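Local coordinates for putative uncharacterized protein PH0242 (Pyrococcus horikoshii, PDB 3VU1) that belongs to the AglB oligosaccharyltransferase family and represents its C-terminal globular domain, a largely beta-stranded region that carries a calcium ion, at residues A[365-370]-A[389-394]; A[375-380]-A[471-476]; A[427-432]-A[436-441]. All blocks are in the same frame, centred on the assembly; numbering follows the deposited sequence.

All three contacts lie in the region assigned to the Peripheral 2 domain. Their strands belong to one branched or curled antiparallel sheet, and interaction 1 adds a loop. Interactions 1 and 2 are buried and wholly apolar. Interaction 3 is partly buried and adds polar bonds at its more open end, near Arg432. The same strands recur: 385-401 and 464-487 are sheet neighbours and serve interactions 1 and 2, while 372-381 and 434-443 are neighbours and serve interactions 2 and 3. Strand 412-431 of interaction 3 pairs in turn with 385-401 of interaction 1. In interactions 2 and 3, strands without mutual backbone bonds meet through side chains, whereas interaction 1 seats a loop against a strand.

Interaction 1 of 3, residues A[365-370]-A[389-394]; sequences YIMREG and LYLRAT
Ile366, in the loop that precedes strand 372-381, comes nearest by backbone to Leu391 on strand 385-401, with 8.4 Å from Ile366 CA to Leu391 CA. No hydrogen bond joins residues 365-370 to 389-394. The contact is made by side chains alone. Leu391 is the shared partner, and its two methyls divide the work. CD2 of Leu391 meets the short branch of Ile366, with CG2 of Ile366 4.0 Å away. CD1 of Leu391 lies 4.3 Å from SD of Met367. The CG of Leu391 sits anti to its own carbonyl carbon (chi1 -69°), which carries the methyl fork across to the loop. The CB of Ile366 is directed at the strand, while the longer branch bends off to pack on Pro473 of strand 464-487. The side chains of Ile366 and Leu391 cross obliquely. Met367 lies extended as far as its sulfur (chi2 176°) and brings SD up to Leu391.

Both segments are also tied to strand 464-487, since the backbone of Ile366 bonds to that of Val471 and Tyr390, next to Leu391, is paired with Val474. Met367 and Leu391 both touch Met444, and further along the loop the carboxylate of Glu369 bonds to Ile449 N and Ser450 OG at the start of helix 448-460.

All three touching residues are buried, and only carbon and sulfur meet between the two segments. The contact is small and hydrophobic. It adds no directional bond, and the polar bonds of Ile366 and Glu369 go to other parts of the fold.

Interaction 2 of 3, residues A[375-380]-A[471-476]; sequences LELKVG and VEPVFI
Phe475 buries the largest area in this contact, followed by Leu377, with Pro473 and Val379 close behind. Strands 375-380 and 471-476 are not hydrogen-bonded to each other. Their axes pass 10.3 Å apart and run at 46°, so the side chains must fill the distance between them. The Phe475 side chain comes from one strand, and those of Leu377 and Val379 come from the opposite direction. The CZ and CE1 end of the ring does the touching. CZ of Phe475 lies 3.9 Å from CD1 of Leu377 and 3.8 Å from CG1 of Val379. This same Val379 CG1 makes an off-centre CH-pi contact, 4.3 Å from the centroid of the Phe475 ring and 30° off its normal. With CG1 between the backbone N and the carbonyl carbon of Val379 (chi1 59°), it is this methyl that comes closest to the ring.

Leu377 splits its methyls between two partners. While CD1 serves the ring, CD2 lies against the proline, 3.6 Å from CG of Pro473. The leucine thus fits between Pro473 and Phe475, two residues apart on the same strand and facing the same layer.

Leu377 and Val379 also pack on Ile438, Leu377 on Leu389, and Phe475 on Ile429. The backbone of Leu377 pairs with Ile438, within its own layer. On the other face of strand 471-476, Glu472 forms a salt bridge with Arg392.

Such face-to-face packing, with alternate residues pointing inward from strands crossed at a moderate angle, is typical of the interior of a beta sandwich or closely curled beta sheet.

Interaction 3 of 3, residues A[427-432]-A[436-441]; sequences EGIKLR and NEIVVN
Asn436 turns its side-chain amide onto the backbone of Arg432 and grips it twice. OD1 of Asn436 accepts from N of Arg432 at 2.8 Å, on a lone pair in the carbonyl plane, with an N-H...O angle of 160°. ND2 of Asn436 donates to O of Arg432 at 2.7 Å, with O slightly tilted from the amide plane. The two bonds together limit rotation of the amide. ND2 has a further, weak bond to Val379 O.

The side chains of Leu431 and Arg432 both cross that of Asn436 at about a right angle. Leu431 lays CD2 over the amide, 3.8 Å from OD1 of Asn436. The same methyl reaches CD1 of Ile438 at 3.9 Å. The guanidinium of Arg432 stands nearly perpendicular to the amide and is bound by Glu384. Further along, CG2 of Ile429 meets CG1 of Ile438 at 4.2 Å.

Strands 428-431 and 436-441 do not pair with each other. Ile429 and Leu431 bond to strand 385-401, with a G1 bulge at Gly428 and Ile429 opposite Ala387, while Ile438 and Val440 bond to strand 372-381. Consecutive strands that meet through side chains across layers are characteristic of a beta-arch.

Interaction 1 of 3, residues A[365-370]-A[389-394]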
loop_
_atom_site.group_PDB
_atom_site.type_symbol
_atom_site.label_atom_id
_atom_site.label_comp_id
_atom_site.label_asym_id
_atom_site.label_seq_id
_atom_site.Cartn_x
_atom_site.Cartn_y
_atom_site.Cartn_z
ATOM N N TYR A 365 14.585 17.053 -7.881
ATOM C CA TYR A 365 14.602 18.493 -7.656
ATOM C C TYR A 365 14.975 19.202 -8.960
ATOM O O TYR A 365 16.070 19.678 -9.151
ATOM C CB TYR A 365 15.518 18.864 -6.498
ATOM C CG TYR A 365 15.030 20.028 -5.633
ATOM C CD1 TYR A 365 14.860 19.861 -4.268
ATOM C CD2 TYR A 365 14.762 21.291 -6.174
ATOM C CE1 TYR A 365 14.448 20.900 -3.459
ATOM C CE2 TYR A 365 14.339 22.346 -5.376
ATOM C CZ TYR A 365 14.192 22.144 -4.011
ATOM O OH TYR A 365 13.768 23.155 -3.162
ATOM N N ILE A 366 14.007 19.228 -9.852
ATOM C CA ILE A 366 14.095 19.767 -11.181
ATOM C C ILE A 366 14.601 21.218 -11.250
ATOM O O ILE A 366 15.459 21.521 -12.075
ATOM C CB ILE A 366 12.737 19.476 -11.895
ATOM C CG1 ILE A 366 12.914 18.329 -12.868
ATOM C CG2 ILE A 366 12.198 20.617 -12.714
ATOM C CD1 ILE A 366 14.093 17.433 -12.542
ATOM N N MET A 367 14.100 22.099 -10.383
ATOM C CA MET A 367 14.488 23.517 -10.387
ATOM C C MET A 367 14.324 24.146 -9.009
ATOM O O MET A 367 13.408 23.770 -8.249
ATOM C CB MET A 367 13.628 24.322 -11.344
ATOM C CG MET A 367 13.556 23.846 -12.781
ATOM S SD MET A 367 12.395 24.892 -13.690
ATOM C CE MET A 367 13.464 26.255 -14.153
ATOM N N ARG A 368 15.203 25.099 -8.683
ATOM C CA ARG A 368 15.062 25.854 -7.426
ATOM C C ARG A 368 14.107 27.022 -7.650
ATOM O O ARG A 368 13.894 27.435 -8.799
ATOM C CB ARG A 368 16.404 26.320 -6.865
ATOM C CG ARG A 368 17.346 25.191 -6.508
ATOM C CD ARG A 368 18.572 25.706 -5.780
ATOM N NE ARG A 368 19.780 25.040 -6.269
ATOM C CZ ARG A 368 20.862 24.768 -5.538
ATOM N NH1 ARG A 368 20.919 25.092 -4.245
ATOM N NH2 ARG A 368 21.901 24.161 -6.104
ATOM N N GLU A 369 13.497 27.518 -6.572
ATOM C CA GLU A 369 12.501 28.587 -6.708
ATOM C C GLU A 369 13.190 29.823 -7.315
ATOM O O GLU A 369 14.350 30.104 -6.978
ATOM C CB GLU A 369 11.788 28.884 -5.374
ATOM C CG GLU A 369 12.672 29.369 -4.232
ATOM C CD GLU A 369 12.043 29.188 -2.851
ATOM O OE1 GLU A 369 10.869 28.785 -2.745
ATOM O OE2 GLU A 369 12.733 29.436 -1.850
ATOM N N GLY A 370 12.514 30.506 -8.241
ATOM C CA GLY A 370 13.133 31.615 -8.968
ATOM C C GLY A 370 13.757 31.290 -10.321
ATOM O O GLY A 370 13.722 32.126 -11.217
ATOM N N LEU A 389 1.317 19.155 -18.098
ATOM C CA LEU A 389 2.582 18.996 -17.381
ATOM C C LEU A 389 2.678 20.007 -16.252
ATOM O O LEU A 389 2.556 21.195 -16.497
ATOM C CB LEU A 389 3.751 19.155 -18.338
ATOM C CG LEU A 389 5.172 19.272 -17.767
ATOM C CD1 LEU A 389 5.559 18.074 -16.900
ATOM C CD2 LEU A 389 6.188 19.524 -18.889
ATOM N N TYR A 390 2.885 19.548 -15.023
ATOM C CA TYR A 390 3.030 20.474 -13.907
ATOM C C TYR A 390 4.397 20.365 -13.260
ATOM O O TYR A 390 5.136 19.392 -13.484
ATOM C CB TYR A 390 2.000 20.201 -12.803
ATOM C CG TYR A 390 0.564 20.452 -13.154
ATOM C CD1 TYR A 390 -0.148 19.555 -13.960
ATOM C CD2 TYR A 390 -0.100 21.567 -12.657
ATOM C CE1 TYR A 390 -1.476 19.780 -14.268
ATOM C CE2 TYR A 390 -1.422 21.795 -12.970
ATOM C CZ TYR A 390 -2.102 20.904 -13.770
ATOM O OH TYR A 390 -3.418 21.137 -14.080
ATOM N N LEU A 391 4.710 21.357 -12.432
ATOM C CA LEU A 391 5.773 21.199 -11.470
ATOM C C LEU A 391 5.076 20.954 -10.154
ATOM O O LEU A 391 4.185 21.729 -9.765
ATOM C CB LEU A 391 6.680 22.432 -11.386
ATOM C CG LEU A 391 7.605 22.796 -12.566
ATOM C CD1 LEU A 391 8.562 23.888 -12.093
ATOM C CD2 LEU A 391 8.387 21.613 -13.140
ATOM N N ARG A 392 5.482 19.872 -9.486
ATOM C CA ARG A 392 4.836 19.423 -8.267
ATOM C C ARG A 392 5.813 19.417 -7.125
ATOM O O ARG A 392 6.933 18.943 -7.272
ATOM C CB ARG A 392 4.235 18.009 -8.429
ATOM C CG ARG A 392 3.189 17.697 -7.357
ATOM C CD ARG A 392 2.823 16.230 -7.314
ATOM N NE ARG A 392 4.014 15.398 -7.165
ATOM C CZ ARG A 392 4.100 14.122 -7.528
ATOM N NH1 ARG A 392 3.066 13.490 -8.078
ATOM N NH2 ARG A 392 5.238 13.493 -7.364
ATOM N N ALA A 393 5.379 19.926 -5.980
ATOM C CA ALA A 393 6.203 19.847 -4.779
ATOM C C ALA A 393 5.751 18.700 -3.880
ATOM O O ALA A 393 4.536 18.411 -3.796
ATOM C CB ALA A 393 6.172 21.168 -4.008
ATOM N N THR A 394 6.728 18.062 -3.215
ATOM C CA THR A 394 6.440 17.061 -2.198
ATOM C C THR A 394 7.314 17.366 -1.002
ATOM O O THR A 394 8.538 17.386 -1.123
ATOM C CB THR A 394 6.707 15.608 -2.676
ATOM O OG1 THR A 394 5.978 15.335 -3.874
ATOM C CG2 THR A 394 6.255 14.597 -1.640
#

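Interaction 2 of 3, residues A[375-380]-A[471-476]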
loop_
_atom_site.group_PDB
_atom_site.type_symbol
_atom_site.label_atom_id
_atom_site.label_comp_id
_atom_site.label_asym_id
_atom_site.label_seq_id
_atom_site.Cartn_x
_atom_site.Cartn_y
_atom_site.Cartn_z
ATOM N N LEU A 375 13.557 23.104 -20.434
ATOM C CA LEU A 375 13.506 21.860 -19.684
ATOM C C LEU A 375 13.266 20.764 -20.676
ATOM O O LEU A 375 12.333 20.867 -21.476
ATOM C CB LEU A 375 12.356 21.924 -18.679
ATOM C CG LEU A 375 11.795 20.659 -18.014
ATOM C CD1 LEU A 375 12.773 20.074 -16.998
ATOM C CD2 LEU A 375 10.443 20.969 -17.368
ATOM N N GLU A 376 14.114 19.733 -20.635
ATOM C CA GLU A 376 14.041 18.608 -21.576
ATOM C C GLU A 376 13.854 17.269 -20.862
ATOM O O GLU A 376 14.719 16.831 -20.100
ATOM C CB GLU A 376 15.287 18.544 -22.457
ATOM C CG GLU A 376 15.483 19.732 -23.396
ATOM C CD GLU A 376 16.948 20.164 -23.500
ATOM O OE1 GLU A 376 17.784 19.383 -24.032
ATOM O OE2 GLU A 376 17.263 21.291 -23.029
ATOM N N LEU A 377 12.714 16.631 -21.120
ATOM C CA LEU A 377 12.341 15.367 -20.495
ATOM C C LEU A 377 12.117 14.342 -21.569
ATOM O O LEU A 377 11.629 14.660 -22.649
ATOM C CB LEU A 377 11.005 15.488 -19.770
ATOM C CG LEU A 377 10.820 16.593 -18.759
ATOM C CD1 LEU A 377 9.385 17.076 -18.760
ATOM C CD2 LEU A 377 11.214 16.087 -17.391
ATOM N N LYS A 378 12.453 13.104 -21.249
ATOM C CA LYS A 378 12.024 11.970 -22.020
ATOM C C LYS A 378 11.211 11.095 -21.057
ATOM O O LYS A 378 11.694 10.685 -19.990
ATOM C CB LYS A 378 13.234 11.230 -22.623
ATOM C CG LYS A 378 13.485 11.518 -24.103
ATOM C CD LYS A 378 14.904 12.022 -24.433
ATOM C CE LYS A 378 16.043 11.133 -23.922
ATOM N NZ LYS A 378 16.037 9.741 -24.462
ATOM N N VAL A 379 9.964 10.828 -21.428
ATOM C CA VAL A 379 9.060 10.069 -20.574
ATOM C C VAL A 379 8.393 8.924 -21.327
ATOM O O VAL A 379 8.068 9.066 -22.505
ATOM C CB VAL A 379 8.019 10.999 -19.922
ATOM C CG1 VAL A 379 7.200 11.728 -20.971
ATOM C CG2 VAL A 379 7.128 10.227 -18.967
ATOM N N GLY A 380 8.212 7.793 -20.643
ATOM C CA GLY A 380 7.564 6.605 -21.222
ATOM C C GLY A 380 6.178 6.358 -20.637
ATOM O O GLY A 380 5.987 6.475 -19.422
ATOM N N VAL A 471 10.956 18.632 -6.151
ATOM C CA VAL A 471 10.308 19.439 -7.160
ATOM C C VAL A 471 10.415 18.624 -8.422
ATOM O O VAL A 471 11.517 18.344 -8.896
ATOM C CB VAL A 471 10.970 20.821 -7.312
ATOM C CG1 VAL A 471 10.370 21.582 -8.486
ATOM C CG2 VAL A 471 10.809 21.601 -6.015
ATOM N N GLU A 472 9.263 18.227 -8.954
ATOM C CA GLU A 472 9.224 17.158 -9.922
ATOM C C GLU A 472 8.299 17.510 -11.026
ATOM O O GLU A 472 7.316 18.202 -10.799
ATOM C CB GLU A 472 8.727 15.873 -9.272
ATOM C CG GLU A 472 9.622 15.281 -8.191
ATOM C CD GLU A 472 9.054 13.986 -7.648
ATOM O OE1 GLU A 472 9.360 12.929 -8.222
ATOM O OE2 GLU A 472 8.301 14.028 -6.654
ATOM N N PRO A 473 8.614 17.054 -12.242
ATOM C CA PRO A 473 7.685 17.194 -13.331
ATOM C C PRO A 473 6.672 16.047 -13.272
ATOM O O PRO A 473 7.042 14.915 -12.979
ATOM C CB PRO A 473 8.576 17.087 -14.547
ATOM C CG PRO A 473 9.625 16.141 -14.113
ATOM C CD PRO A 473 9.899 16.509 -12.688
ATOM N N VAL A 474 5.402 16.358 -13.503
ATOM C CA VAL A 474 4.315 15.399 -13.333
ATOM C C VAL A 474 3.347 15.602 -14.496
ATOM O O VAL A 474 2.938 16.742 -14.783
ATOM C CB VAL A 474 3.594 15.596 -11.961
ATOM C CG1 VAL A 474 2.302 14.806 -11.878
ATOM C CG2 VAL A 474 4.499 15.193 -10.813
ATOM N N PHE A 475 3.009 14.499 -15.166
ATOM C CA PHE A 475 2.062 14.519 -16.273
ATOM C C PHE A 475 0.699 14.086 -15.788
ATOM O O PHE A 475 0.553 12.956 -15.346
ATOM C CB PHE A 475 2.535 13.602 -17.386
ATOM C CG PHE A 475 3.767 14.086 -18.071
ATOM C CD1 PHE A 475 5.036 13.841 -17.528
ATOM C CD2 PHE A 475 3.675 14.806 -19.265
ATOM C CE1 PHE A 475 6.194 14.296 -18.173
ATOM C CE2 PHE A 475 4.829 15.281 -19.906
ATOM C CZ PHE A 475 6.089 15.019 -19.359
ATOM N N ILE A 476 -0.283 14.986 -15.861
ATOM C CA ILE A 476 -1.655 14.693 -15.426
ATOM C C ILE A 476 -2.572 14.380 -16.611
ATOM O O ILE A 476 -2.628 15.134 -17.562
ATOM C CB ILE A 476 -2.268 15.837 -14.591
ATOM C CG1 ILE A 476 -1.410 16.130 -13.364
ATOM C CG2 ILE A 476 -3.698 15.499 -14.174
ATOM C CD1 ILE A 476 -1.076 14.913 -12.544
#

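Interaction 3 of 3, residues A[427-432]-A[436-441]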
loop_
_atom_site.group_PDB
_atom_site.type_symbol
_atom_site.label_atom_id
_atom_site.label_comp_id
_atom_site.label_asym_id
_atom_site.label_seq_id
_atom_site.Cartn_x
_atom_site.Cartn_y
_atom_site.Cartn_z
ATOM N N GLU A 427 -0.432 22.791 -21.423
ATOM C CA GLU A 427 -1.687 22.072 -21.577
ATOM C C GLU A 427 -1.589 21.225 -22.828
ATOM O O GLU A 427 -0.812 21.531 -23.717
ATOM C CB GLU A 427 -2.851 23.039 -21.739
ATOM C CG GLU A 427 -3.219 23.807 -20.489
ATOM C CD GLU A 427 -4.555 24.532 -20.597
ATOM O OE1 GLU A 427 -5.076 24.700 -21.732
ATOM O OE2 GLU A 427 -5.081 24.943 -19.529
ATOM N N GLY A 428 -2.362 20.146 -22.877
ATOM C CA GLY A 428 -2.585 19.385 -24.101
ATOM C C GLY A 428 -1.399 18.794 -24.812
ATOM O O GLY A 428 -1.357 18.795 -26.030
ATOM N N ILE A 429 -0.434 18.274 -24.063
ATOM C CA ILE A 429 0.623 17.464 -24.662
ATOM C C ILE A 429 0.046 16.131 -25.121
ATOM O O ILE A 429 -0.625 15.446 -24.349
ATOM C CB ILE A 429 1.771 17.187 -23.678
ATOM C CG1 ILE A 429 2.324 18.504 -23.143
ATOM C CG2 ILE A 429 2.854 16.353 -24.357
ATOM C CD1 ILE A 429 3.333 18.353 -22.025
ATOM N N LYS A 430 0.297 15.768 -26.372
ATOM C CA LYS A 430 -0.112 14.466 -26.887
ATOM C C LYS A 430 0.979 13.452 -26.646
ATOM O O LYS A 430 1.967 13.449 -27.352
ATOM C CB LYS A 430 -0.450 14.545 -28.382
ATOM C CG LYS A 430 -1.909 14.880 -28.703
ATOM C CD LYS A 430 -2.142 14.864 -30.217
ATOM C CE LYS A 430 -3.467 14.218 -30.619
ATOM N NZ LYS A 430 -4.633 15.093 -30.309
ATOM N N LEU A 431 0.808 12.593 -25.648
ATOM C CA LEU A 431 1.767 11.496 -25.419
ATOM C C LEU A 431 1.491 10.240 -26.250
ATOM O O LEU A 431 0.335 9.903 -26.515
ATOM C CB LEU A 431 1.824 11.123 -23.949
ATOM C CG LEU A 431 2.194 12.259 -23.017
ATOM C CD1 LEU A 431 2.089 11.752 -21.588
ATOM C CD2 LEU A 431 3.602 12.735 -23.325
ATOM N N ARG A 432 2.566 9.555 -26.640
ATOM C CA ARG A 432 2.507 8.364 -27.504
ATOM C C ARG A 432 3.073 7.167 -26.752
ATOM O O ARG A 432 4.099 7.286 -26.081
ATOM C CB ARG A 432 3.333 8.542 -28.803
ATOM C CG ARG A 432 3.175 9.869 -29.544
ATOM C CD ARG A 432 2.215 9.784 -30.727
ATOM N NE ARG A 432 0.904 9.276 -30.322
ATOM C CZ ARG A 432 0.289 8.220 -30.864
ATOM N NH1 ARG A 432 0.839 7.546 -31.872
ATOM N NH2 ARG A 432 -0.893 7.847 -30.395
ATOM N N ASN A 436 8.723 9.555 -25.205
ATOM C CA ASN A 436 8.210 10.844 -25.640
ATOM C C ASN A 436 9.193 11.919 -25.270
ATOM O O ASN A 436 9.511 12.050 -24.093
ATOM C CB ASN A 436 6.912 11.165 -24.917
ATOM C CG ASN A 436 5.756 10.351 -25.409
ATOM O OD1 ASN A 436 5.008 10.797 -26.278
ATOM N ND2 ASN A 436 5.597 9.148 -24.861
ATOM N N GLU A 437 9.664 12.699 -26.243
ATOM C CA GLU A 437 10.561 13.821 -25.939
ATOM C C GLU A 437 9.763 15.077 -25.715
ATOM O O GLU A 437 8.874 15.396 -26.496
ATOM C CB GLU A 437 11.550 14.069 -27.058
ATOM C CG GLU A 437 12.697 13.089 -27.122
ATOM C CD GLU A 437 13.399 13.157 -28.461
ATOM O OE1 GLU A 437 13.873 14.256 -28.840
ATOM O OE2 GLU A 437 13.466 12.114 -29.142
ATOM N N ILE A 438 10.076 15.789 -24.642
ATOM C CA ILE A 438 9.313 16.965 -24.266
ATOM C C ILE A 438 10.233 18.145 -23.990
ATOM O O ILE A 438 11.227 18.014 -23.260
ATOM C CB ILE A 438 8.351 16.675 -23.080
ATOM C CG1 ILE A 438 7.007 16.164 -23.597
ATOM C CG2 ILE A 438 8.066 17.922 -22.258
ATOM C CD1 ILE A 438 6.952 14.667 -23.769
ATOM N N VAL A 439 9.884 19.289 -24.594
ATOM C CA VAL A 439 10.643 20.524 -24.444
ATOM C C VAL A 439 9.712 21.695 -24.117
ATOM O O VAL A 439 8.730 21.920 -24.819
ATOM C CB VAL A 439 11.459 20.840 -25.719
ATOM C CG1 VAL A 439 12.431 21.982 -25.439
ATOM C CG2 VAL A 439 12.214 19.603 -26.226
ATOM N N VAL A 440 10.013 22.429 -23.046
ATOM C CA VAL A 440 9.138 23.511 -22.570
ATOM C C VAL A 440 9.945 24.549 -21.801
ATOM O O VAL A 440 11.029 24.235 -21.282
ATOM C CB VAL A 440 7.956 23.016 -21.663
ATOM C CG1 VAL A 440 6.934 22.208 -22.457
ATOM C CG2 VAL A 440 8.451 22.234 -20.446
ATOM N N ASN A 441 9.412 25.776 -21.739
ATOM C CA ASN A 441 9.967 26.843 -20.895
ATOM C C ASN A 441 9.393 26.748 -19.495
ATOM O O ASN A 441 8.176 26.597 -19.320
ATOM C CB ASN A 441 9.676 28.232 -21.474
ATOM C CG ASN A 441 10.524 28.562 -22.699
ATOM O OD1 ASN A 441 11.601 27.988 -22.928
ATOM N ND2 ASN A 441 10.040 29.510 -23.491
#